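Local coordinates for protein Poly(Beta-D-mannuronate) lyase (Pseudopedobacter saltans, PDB 7O79) that probably cleaves poly(beta-D-mannuronate), an alginate polysaccharide, as a beta-helical lyase of polysaccharide lyase family 6, at residues K99-D107 against L128-G136; F193-H204 against N218-K229. All blocks are in the same frame, centred on the assembly; numbering follows the deposited sequence.

Contact 1: K99-D107 against L128-G136; sequences KLENTAIVD and LMQYCSFKG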
loop_
_atom_site.group_PDB
_atom_site.type_symbol
_atom_site.label_atom_id
_atom_site.label_comp_id
_atom_site.label_asym_id
_atom_site.label_seq_id
_atom_site.Cartn_x
_atom_site.Cartn_y
_atom_site.Cartn_z
ATOM N N LYS A 99 -16.465 -1.222 10.350
ATOM C CA LYS A 99 -15.214 -0.950 11.035
ATOM C C LYS A 99 -14.680 -2.203 11.701
ATOM O O LYS A 99 -15.418 -2.909 12.389
ATOM C CB LYS A 99 -15.378 0.160 12.088
ATOM C CG LYS A 99 -14.049 0.510 12.796
ATOM C CD LYS A 99 -14.157 1.783 13.653
ATOM C CE LYS A 99 -15.443 1.815 14.468
ATOM N NZ LYS A 99 -15.261 2.402 15.829
ATOM N N LEU A 100 -13.388 -2.454 11.520
ATOM C CA LEU A 100 -12.659 -3.468 12.269
ATOM C C LEU A 100 -11.651 -2.757 13.158
ATOM O O LEU A 100 -10.891 -1.913 12.677
ATOM C CB LEU A 100 -11.920 -4.434 11.342
ATOM C CG LEU A 100 -11.032 -5.458 12.070
ATOM C CD1 LEU A 100 -11.932 -6.450 12.788
ATOM C CD2 LEU A 100 -10.087 -6.185 11.125
ATOM N N GLU A 101 -11.637 -3.085 14.446
ATOM C CA GLU A 101 -10.599 -2.501 15.276
ATOM C C GLU A 101 -10.219 -3.447 16.396
ATOM O O GLU A 101 -10.963 -4.367 16.741
ATOM C CB GLU A 101 -10.995 -1.107 15.793
ATOM C CG GLU A 101 -12.326 -0.956 16.451
ATOM C CD GLU A 101 -12.566 0.509 16.855
ATOM O OE1 GLU A 101 -13.684 0.845 17.268
ATOM O OE2 GLU A 101 -11.614 1.325 16.788
ATOM N N ASN A 102 -8.999 -3.235 16.903
ATOM C CA ASN A 102 -8.433 -3.977 18.026
ATOM C C ASN A 102 -8.372 -5.476 17.744
ATOM O O ASN A 102 -8.547 -6.292 18.640
ATOM C CB ASN A 102 -9.200 -3.695 19.324
ATOM C CG ASN A 102 -8.283 -3.662 20.546
ATOM O OD1 ASN A 102 -7.075 -3.455 20.419
ATOM N ND2 ASN A 102 -8.854 -3.853 21.734
ATOM N N THR A 103 -8.077 -5.842 16.499
ATOM C CA THR A 103 -8.028 -7.231 16.060
ATOM C C THR A 103 -6.634 -7.574 15.552
ATOM O O THR A 103 -5.957 -6.733 14.964
ATOM C CB THR A 103 -9.089 -7.469 14.969
ATOM O OG1 THR A 103 -10.384 -7.267 15.541
ATOM C CG2 THR A 103 -8.992 -8.880 14.340
ATOM N N ALA A 104 -6.180 -8.795 15.821
ATOM C CA ALA A 104 -4.886 -9.250 15.338
ATOM C C ALA A 104 -5.044 -10.541 14.548
ATOM O O ALA A 104 -5.966 -11.324 14.784
ATOM C CB ALA A 104 -3.887 -9.466 16.482
ATOM N N ILE A 105 -4.151 -10.728 13.579
ATOM C CA ILE A 105 -4.020 -11.968 12.832
ATOM C C ILE A 105 -2.572 -12.394 12.994
ATOM O O ILE A 105 -1.661 -11.624 12.667
ATOM C CB ILE A 105 -4.367 -11.795 11.348
ATOM C CG1 ILE A 105 -5.798 -11.304 11.166
ATOM C CG2 ILE A 105 -4.215 -13.124 10.632
ATOM C CD1 ILE A 105 -6.171 -11.117 9.701
ATOM N N VAL A 106 -2.350 -13.601 13.512
ATOM C CA VAL A 106 -1.012 -14.030 13.922
ATOM C C VAL A 106 -0.702 -15.367 13.262
ATOM O O VAL A 106 -1.421 -16.347 13.480
ATOM C CB VAL A 106 -0.895 -14.128 15.453
ATOM C CG1 VAL A 106 0.456 -14.716 15.871
ATOM C CG2 VAL A 106 -1.113 -12.765 16.101
ATOM N N ASP A 107 0.365 -15.404 12.454
ATOM C CA ASP A 107 0.824 -16.610 11.750
ATOM C C ASP A 107 -0.300 -17.504 11.231
ATOM O O ASP A 107 -0.216 -18.733 11.307
ATOM C CB ASP A 107 1.752 -17.441 12.642
ATOM C CG ASP A 107 2.912 -16.649 13.161
ATOM O OD1 ASP A 107 3.446 -15.825 12.388
ATOM O OD2 ASP A 107 3.296 -16.834 14.339
ATOM N N LEU A 128 -13.437 1.178 7.476
ATOM C CA LEU A 128 -12.336 1.601 8.332
ATOM C C LEU A 128 -11.738 0.413 9.070
ATOM O O LEU A 128 -12.471 -0.391 9.651
ATOM C CB LEU A 128 -12.811 2.653 9.336
ATOM C CG LEU A 128 -11.783 3.159 10.352
ATOM C CD1 LEU A 128 -10.548 3.737 9.686
ATOM C CD2 LEU A 128 -12.446 4.216 11.217
ATOM N N MET A 129 -10.412 0.288 9.013
ATOM C CA MET A 129 -9.643 -0.639 9.842
ATOM C C MET A 129 -8.611 0.152 10.621
ATOM O O MET A 129 -7.799 0.851 10.015
ATOM C CB MET A 129 -8.893 -1.694 9.016
ATOM C CG MET A 129 -8.429 -2.893 9.834
ATOM S SD MET A 129 -7.818 -4.317 8.865
ATOM C CE MET A 129 -6.379 -3.619 8.030
ATOM N N GLN A 130 -8.600 0.007 11.950
ATOM C CA GLN A 130 -7.641 0.757 12.743
ATOM C C GLN A 130 -7.311 -0.003 14.022
ATOM O O GLN A 130 -8.123 -0.780 14.523
ATOM C CB GLN A 130 -8.155 2.168 13.058
ATOM C CG GLN A 130 -9.439 2.207 13.886
ATOM C CD GLN A 130 -9.880 3.634 14.193
ATOM O OE1 GLN A 130 -9.542 4.571 13.464
ATOM N NE2 GLN A 130 -10.643 3.800 15.272
ATOM N N TYR A 131 -6.099 0.221 14.529
ATOM C CA TYR A 131 -5.578 -0.480 15.712
ATOM C C TYR A 131 -5.679 -1.993 15.572
ATOM O O TYR A 131 -6.093 -2.706 16.487
ATOM C CB TYR A 131 -6.267 -0.005 16.982
ATOM C CG TYR A 131 -6.073 1.470 17.180
ATOM C CD1 TYR A 131 -4.843 1.969 17.609
ATOM C CD2 TYR A 131 -7.090 2.372 16.905
ATOM C CE1 TYR A 131 -4.638 3.331 17.787
ATOM C CE2 TYR A 131 -6.887 3.732 17.083
ATOM C CZ TYR A 131 -5.658 4.197 17.524
ATOM O OH TYR A 131 -5.451 5.546 17.701
ATOM N N CYS A 132 -5.270 -2.491 14.412
ATOM C CA CYS A 132 -5.160 -3.918 14.197
ATOM C C CYS A 132 -3.702 -4.285 13.954
ATOM O O CYS A 132 -2.898 -3.455 13.523
ATOM C CB CYS A 132 -6.052 -4.367 13.038
ATOM S SG CYS A 132 -7.835 -4.189 13.374
ATOM N N SER A 133 -3.362 -5.542 14.244
ATOM C CA SER A 133 -1.993 -6.039 14.137
ATOM C C SER A 133 -1.953 -7.286 13.268
ATOM O O SER A 133 -2.833 -8.144 13.351
ATOM C CB SER A 133 -1.380 -6.379 15.508
ATOM O OG SER A 133 -1.209 -5.225 16.298
ATOM N N PHE A 134 -0.898 -7.392 12.463
ATOM C CA PHE A 134 -0.757 -8.458 11.482
ATOM C C PHE A 134 0.681 -8.952 11.492
ATOM O O PHE A 134 1.611 -8.176 11.254
ATOM C CB PHE A 134 -1.170 -7.963 10.089
ATOM C CG PHE A 134 -2.528 -7.309 10.065
ATOM C CD1 PHE A 134 -3.668 -8.083 9.911
ATOM C CD2 PHE A 134 -2.670 -5.951 10.288
ATOM C CE1 PHE A 134 -4.917 -7.517 9.903
ATOM C CE2 PHE A 134 -3.922 -5.363 10.286
ATOM C CZ PHE A 134 -5.058 -6.149 10.093
ATOM N N LYS A 135 0.864 -10.240 11.764
ATOM C CA LYS A 135 2.202 -10.786 11.939
ATOM C C LYS A 135 2.341 -12.138 11.251
ATOM O O LYS A 135 1.548 -13.051 11.503
ATOM C CB LYS A 135 2.536 -10.930 13.425
ATOM C CG LYS A 135 3.944 -11.482 13.629
ATOM C CD LYS A 135 4.309 -11.629 15.094
ATOM C CE LYS A 135 5.756 -12.089 15.242
ATOM N NZ LYS A 135 5.927 -13.465 14.711
ATOM N N GLY A 136 3.348 -12.268 10.391
ATOM C CA GLY A 136 3.793 -13.573 9.946
ATOM C C GLY A 136 3.164 -14.139 8.685
ATOM O O GLY A 136 3.415 -15.310 8.373
#
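The backbone N of Asp107 donates to the carbonyl O of Lys135 at 2.8 Å, the shortest hydrogen bond joining the segments. It ends a parallel pairing of strands 104-106 and 133-135, with Ser133 N on Thr103 O, Ile105 N on Ser133 O and Lys135 N on Ile105 O. Gly136 suits the turn on two counts: at phi 91° a CB would jam against Lys135 O, and it would also strike Asp107 OD1, which already lies 3.3 Å from Gly136 CA. Earlier, strands 99-101 and 128-130 pair likewise, and at the bend between the pairings a sulfur takes over. Cys132 carries SG beside its own backbone N (chi1 -66°), where it accepts Thr103 N at 3.5 Å while Leu100 CG rests on it. On the inner face, Leu100 CD2 touches Met129 SD at 3.7 Å. Ile105 CD1 meets the edge of the Phe134 ring, in its plane, at CE1 (3.8 Å); Trp119 packs against both. The other face is mixed, its polar cluster at the strand 99-101 end. Glu101 and Gln130 stretch side by side in the same direction, and Gln130 NE2 gives Glu101 OE2 a nearly straight bond of 3.1 Å (172°). OE2 lies close to the Gln130 amide plane, and NE2 comes in on its syn side, tilted out of the carboxylate plane. Lys99 bends its chain to set NZ 2.6 Å from Glu101 OE1, above that plane, in a salt bridge. Gln130 OE1 turns to Gln157 of the next coil. With lysine and amide each holding one oxygen, the Glu101 carboxylate is restricted in rotation, and its charge is likely to be stabilised despite nearby Glu76; long polar chains suit this partly exposed end, where they reach one another, while apolar chains fill the buried inner face.

Contact 2: F193-H204 against N218-K229; sequences FTIKNNLFERAH and NKVIGNTVISTK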
loop_
_atom_site.group_PDB
_atom_site.type_symbol
_atom_site.label_atom_id
_atom_site.label_comp_id
_atom_site.label_asym_id
_atom_site.label_seq_id
_atom_site.Cartn_x
_atom_site.Cartn_y
_atom_site.Cartn_z
ATOM N N PHE A 193 -8.282 5.372 -1.547
ATOM C CA PHE A 193 -7.877 4.524 -0.428
ATOM C C PHE A 193 -6.857 5.269 0.423
ATOM O O PHE A 193 -5.959 5.928 -0.104
ATOM C CB PHE A 193 -7.283 3.211 -0.945
ATOM C CG PHE A 193 -7.232 2.096 0.070
ATOM C CD1 PHE A 193 -6.236 2.055 1.048
ATOM C CD2 PHE A 193 -8.165 1.066 0.027
ATOM C CE1 PHE A 193 -6.185 1.006 1.975
ATOM C CE2 PHE A 193 -8.134 0.036 0.958
ATOM C CZ PHE A 193 -7.147 -0.004 1.927
ATOM N N THR A 194 -7.000 5.174 1.734
ATOM C CA THR A 194 -6.106 5.876 2.649
ATOM C C THR A 194 -5.303 4.857 3.443
ATOM O O THR A 194 -5.882 4.008 4.138
ATOM C CB THR A 194 -6.889 6.794 3.587
ATOM O OG1 THR A 194 -7.429 7.882 2.834
ATOM C CG2 THR A 194 -5.968 7.340 4.698
ATOM N N ILE A 195 -3.979 4.943 3.338
ATOM C CA ILE A 195 -3.050 4.170 4.154
ATOM C C ILE A 195 -2.337 5.186 5.037
ATOM O O ILE A 195 -1.458 5.912 4.559
ATOM C CB ILE A 195 -2.040 3.399 3.293
ATOM C CG1 ILE A 195 -2.743 2.421 2.329
ATOM C CG2 ILE A 195 -1.019 2.694 4.191
ATOM C CD1 ILE A 195 -1.737 1.744 1.336
ATOM N N LYS A 196 -2.696 5.260 6.320
ATOM C CA LYS A 196 -2.295 6.410 7.124
ATOM C C LYS A 196 -1.821 5.985 8.506
ATOM O O LYS A 196 -2.450 5.146 9.151
ATOM C CB LYS A 196 -3.452 7.408 7.248
ATOM C CG LYS A 196 -3.174 8.652 8.130
ATOM C CD LYS A 196 -4.467 9.482 8.254
ATOM C CE LYS A 196 -4.497 10.362 9.513
ATOM N NZ LYS A 196 -5.119 9.612 10.669
ATOM N N ASN A 197 -0.695 6.562 8.941
ATOM C CA ASN A 197 -0.176 6.382 10.300
ATOM C C ASN A 197 -0.096 4.909 10.675
ATOM O O ASN A 197 -0.478 4.512 11.774
ATOM C CB ASN A 197 -1.011 7.143 11.346
ATOM C CG ASN A 197 -1.017 8.637 11.129
ATOM O OD1 ASN A 197 -0.048 9.207 10.641
ATOM N ND2 ASN A 197 -2.096 9.288 11.535
ATOM N N ASN A 198 0.427 4.087 9.762
ATOM C CA ASN A 198 0.702 2.694 10.088
ATOM C C ASN A 198 2.200 2.488 10.306
ATOM O O ASN A 198 3.035 3.250 9.804
ATOM C CB ASN A 198 0.215 1.755 8.980
ATOM C CG ASN A 198 -1.256 1.907 8.702
ATOM O OD1 ASN A 198 -2.097 1.492 9.499
ATOM N ND2 ASN A 198 -1.578 2.570 7.592
ATOM N N LEU A 199 2.527 1.434 11.044
ATOM C CA LEU A 199 3.901 1.018 11.303
ATOM C C LEU A 199 4.192 -0.296 10.587
ATOM O O LEU A 199 3.499 -1.298 10.800
ATOM C CB LEU A 199 4.146 0.872 12.800
ATOM C CG LEU A 199 5.538 0.407 13.230
ATOM C CD1 LEU A 199 6.632 1.353 12.767
ATOM C CD2 LEU A 199 5.608 0.258 14.742
ATOM N N PHE A 200 5.259 -0.333 9.816
ATOM C CA PHE A 200 5.700 -1.531 9.151
ATOM C C PHE A 200 7.086 -1.893 9.716
ATOM O O PHE A 200 7.951 -1.064 9.753
ATOM C CB PHE A 200 5.839 -1.341 7.653
ATOM C CG PHE A 200 4.591 -0.929 6.948
ATOM C CD1 PHE A 200 4.137 0.365 6.996
ATOM C CD2 PHE A 200 3.917 -1.818 6.169
ATOM C CE1 PHE A 200 3.009 0.734 6.319
ATOM C CE2 PHE A 200 2.788 -1.452 5.501
ATOM C CZ PHE A 200 2.333 -0.181 5.576
ATOM N N GLU A 201 7.266 -3.105 10.193
ATOM C CA GLU A 201 8.554 -3.541 10.671
ATOM C C GLU A 201 8.895 -4.898 10.104
ATOM O O GLU A 201 8.273 -5.853 10.441
ATOM C CB GLU A 201 8.559 -3.581 12.170
ATOM C CG GLU A 201 9.902 -3.878 12.783
ATOM C CD GLU A 201 10.225 -2.916 13.877
ATOM O OE1 GLU A 201 9.311 -2.222 14.337
ATOM O OE2 GLU A 201 11.399 -2.850 14.280
ATOM N N ARG A 202 9.955 -4.966 9.335
ATOM C CA ARG A 202 10.337 -6.179 8.638
ATOM C C ARG A 202 9.144 -6.824 7.922
ATOM O O ARG A 202 8.989 -8.004 7.927
ATOM C CB ARG A 202 11.078 -7.142 9.561
ATOM C CG ARG A 202 12.470 -6.647 9.854
ATOM C CD ARG A 202 13.003 -7.051 11.204
ATOM N NE ARG A 202 14.440 -6.812 11.275
ATOM C CZ ARG A 202 15.056 -5.769 11.825
ATOM N NH1 ARG A 202 14.410 -4.798 12.415
ATOM N NH2 ARG A 202 16.357 -5.719 11.788
ATOM N N ALA A 203 8.328 -5.998 7.293
ATOM C CA ALA A 203 7.120 -6.431 6.581
ATOM C C ALA A 203 7.446 -6.776 5.131
ATOM O O ALA A 203 6.815 -6.292 4.185
ATOM C CB ALA A 203 6.040 -5.360 6.666
ATOM N N HIS A 204 8.455 -7.637 4.966
ATOM C CA HIS A 204 9.066 -7.858 3.656
ATOM C C HIS A 204 8.052 -8.322 2.625
ATOM O O HIS A 204 7.897 -7.697 1.574
ATOM C CB HIS A 204 10.206 -8.880 3.753
ATOM C CG HIS A 204 11.234 -8.554 4.791
ATOM N ND1 HIS A 204 11.691 -7.273 5.004
ATOM C CD2 HIS A 204 11.919 -9.344 5.654
ATOM C CE1 HIS A 204 12.599 -7.281 5.965
ATOM N NE2 HIS A 204 12.750 -8.525 6.382
ATOM N N ASN A 218 -5.253 7.978 -4.148
ATOM C CA ASN A 218 -4.978 7.328 -2.893
ATOM C C ASN A 218 -4.070 8.188 -2.029
ATOM O O ASN A 218 -3.363 9.005 -2.529
ATOM C CB ASN A 218 -4.363 5.971 -3.148
ATOM C CG ASN A 218 -5.293 5.065 -3.927
ATOM O OD1 ASN A 218 -6.330 4.729 -3.474
ATOM N ND2 ASN A 218 -4.920 4.742 -5.094
ATOM N N LYS A 219 -4.150 7.999 -0.727
ATOM C CA LYS A 219 -3.331 8.712 0.231
ATOM C C LYS A 219 -2.464 7.798 1.093
ATOM O O LYS A 219 -2.968 7.055 1.885
ATOM C CB LYS A 219 -4.202 9.538 1.153
ATOM C CG LYS A 219 -5.294 10.300 0.466
ATOM C CD LYS A 219 -4.664 11.374 -0.359
ATOM C CE LYS A 219 -5.472 12.642 -0.426
ATOM N NZ LYS A 219 -5.998 12.771 -1.788
ATOM N N VAL A 220 -1.156 7.938 0.968
ATOM C CA VAL A 220 -0.176 7.188 1.730
ATOM C C VAL A 220 0.492 8.263 2.592
ATOM O O VAL A 220 1.355 8.948 2.144
ATOM C CB VAL A 220 0.793 6.439 0.824
ATOM C CG1 VAL A 220 1.722 5.611 1.646
ATOM C CG2 VAL A 220 0.028 5.533 -0.102
ATOM N N ILE A 221 0.038 8.367 3.838
ATOM C CA ILE A 221 0.331 9.505 4.716
ATOM C C ILE A 221 0.861 9.013 6.054
ATOM O O ILE A 221 0.232 8.167 6.696
ATOM C CB ILE A 221 -0.917 10.369 4.986
ATOM C CG1 ILE A 221 -1.697 10.697 3.722
ATOM C CG2 ILE A 221 -0.521 11.663 5.699
ATOM C CD1 ILE A 221 -0.849 11.350 2.680
ATOM N N GLY A 222 2.001 9.555 6.484
ATOM C CA GLY A 222 2.414 9.423 7.876
ATOM C C GLY A 222 2.679 8.013 8.355
ATOM O O GLY A 222 2.517 7.735 9.544
ATOM N N ASN A 223 3.098 7.119 7.469
ATOM C CA ASN A 223 3.470 5.760 7.831
ATOM C C ASN A 223 4.957 5.686 8.182
ATOM O O ASN A 223 5.778 6.446 7.661
ATOM C CB ASN A 223 3.182 4.810 6.674
ATOM C CG ASN A 223 1.712 4.787 6.301
ATOM O OD1 ASN A 223 0.893 4.147 6.972
ATOM N ND2 ASN A 223 1.363 5.521 5.249
ATOM N N THR A 224 5.303 4.726 9.033
ATOM C CA THR A 224 6.691 4.467 9.405
ATOM C C THR A 224 7.059 3.071 8.920
ATOM O O THR A 224 6.403 2.091 9.292
ATOM C CB THR A 224 6.877 4.601 10.926
ATOM O OG1 THR A 224 6.716 5.973 11.302
ATOM C CG2 THR A 224 8.269 4.152 11.345
ATOM N N VAL A 225 8.085 2.982 8.069
ATOM C CA VAL A 225 8.508 1.719 7.460
ATOM C C VAL A 225 9.939 1.431 7.897
ATOM O O VAL A 225 10.880 2.093 7.444
ATOM C CB VAL A 225 8.403 1.749 5.925
ATOM C CG1 VAL A 225 8.830 0.434 5.354
ATOM C CG2 VAL A 225 6.971 2.088 5.476
ATOM N N ILE A 226 10.114 0.409 8.731
ATOM C CA ILE A 226 11.389 0.140 9.388
ATOM C C ILE A 226 11.960 -1.163 8.840
ATOM O O ILE A 226 11.306 -2.215 8.910
ATOM C CB ILE A 226 11.232 0.072 10.913
ATOM C CG1 ILE A 226 10.800 1.441 11.459
ATOM C CG2 ILE A 226 12.549 -0.348 11.560
ATOM C CD1 ILE A 226 10.639 1.471 12.975
ATOM N N SER A 227 13.155 -1.080 8.251
ATOM C CA SER A 227 13.964 -2.252 7.887
ATOM C C SER A 227 13.186 -3.261 7.039
ATOM O O SER A 227 13.166 -4.464 7.322
ATOM C CB SER A 227 14.516 -2.921 9.152
ATOM O OG SER A 227 15.345 -4.026 8.833
ATOM N N THR A 228 12.550 -2.775 5.973
ATOM C CA THR A 228 11.666 -3.610 5.164
ATOM C C THR A 228 12.142 -3.645 3.722
ATOM O O THR A 228 12.444 -2.598 3.133
ATOM C CB THR A 228 10.209 -3.119 5.223
ATOM O OG1 THR A 228 9.769 -3.096 6.586
ATOM C CG2 THR A 228 9.285 -4.026 4.385
ATOM N N LYS A 229 12.202 -4.851 3.160
ATOM C CA LYS A 229 12.601 -4.999 1.771
ATOM C C LYS A 229 11.504 -4.440 0.866
ATOM O O LYS A 229 10.311 -4.592 1.147
ATOM C CB LYS A 229 12.851 -6.466 1.450
ATOM C CG LYS A 229 14.014 -7.124 2.216
ATOM C CD LYS A 229 14.145 -8.572 1.742
ATOM C CE LYS A 229 15.135 -9.350 2.603
ATOM N NZ LYS A 229 16.466 -8.663 2.571
HETATM O O HOH W 1 7.810 -5.587 -0.504
#
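Asn223 reaches across to Asn198 and Ile195 at the bend of both strands, the most closely knit part of this contact. Its OD1 takes two hydrogens: Asn198 N at 2.8 Å, from above the carbonyl plane, and Asn198 ND2 at 3.0 Å, within it. The Asn198 amide is anchored on the preceding coil, OD1 to Cys159 N and ND2 also to Val156 O. Asn223 ND2 gives Ile195 O an almost straight bond of 2.9 Å, so this oxygen, which also accepts Ile221 N, is held twice. The asparagines lie side by side, amide planes 12° apart; Asn223 CG stands beside its own N (chi1 -61°), aiming the amide at the neighbouring coil. An alanine in place of Asn223 is likely to leave Asn198 N without this acceptor, Ile195 O with one donor fewer and the bend less firmly fixed. Apolar groups close the inside: Phe200 CD1 abuts Val225 CG2 at 3.6 Å, with Phe175 beyond. Thr224 O, which accepts Phe200 N, lies at the ring edge. Toward solvent the fit slackens. Arg202 lays one face of its guanidinium over Ser227 OG, 3.4 Å from its plane, and Glu201 OE2 merely passes Ile226 CG2 at 3.9 Å. His204 restores order: ND1 accepts Lys229 N at 3.1 Å, and Lys229 CG makes a CH-pi contact over the ring before NZ goes on to Glu252 and Lys253 O. Asn245 repeats the pattern on the following coil, bonding Asn223 N and Val220 O; such stacked asparagines at a bend recur in right-handed parallel beta-helices of the pectate lyase type, this family's clan.

Contacts 1 and 2 join neighbouring coils of one parallel beta-helix, with their centres 14 Å apart and their nearest atoms about 6 Å apart. They do not touch, because strand 155-162 runs between 128-136 and 193-204 and pairs with both. Its residues tie the two together: Gln157 bonds Gln130 on one side and Lys196 on the other, while Phe161 meets the Phe134 ring and shares a backbone bond with Leu199. The C-terminal tail crosses both outer faces, Val452 and Lys453 at contact 1 and Leu445 at contact 2. The bend differs, however: contact 1 has a long bond to a cysteine sulfur there, contact 2 paired amides.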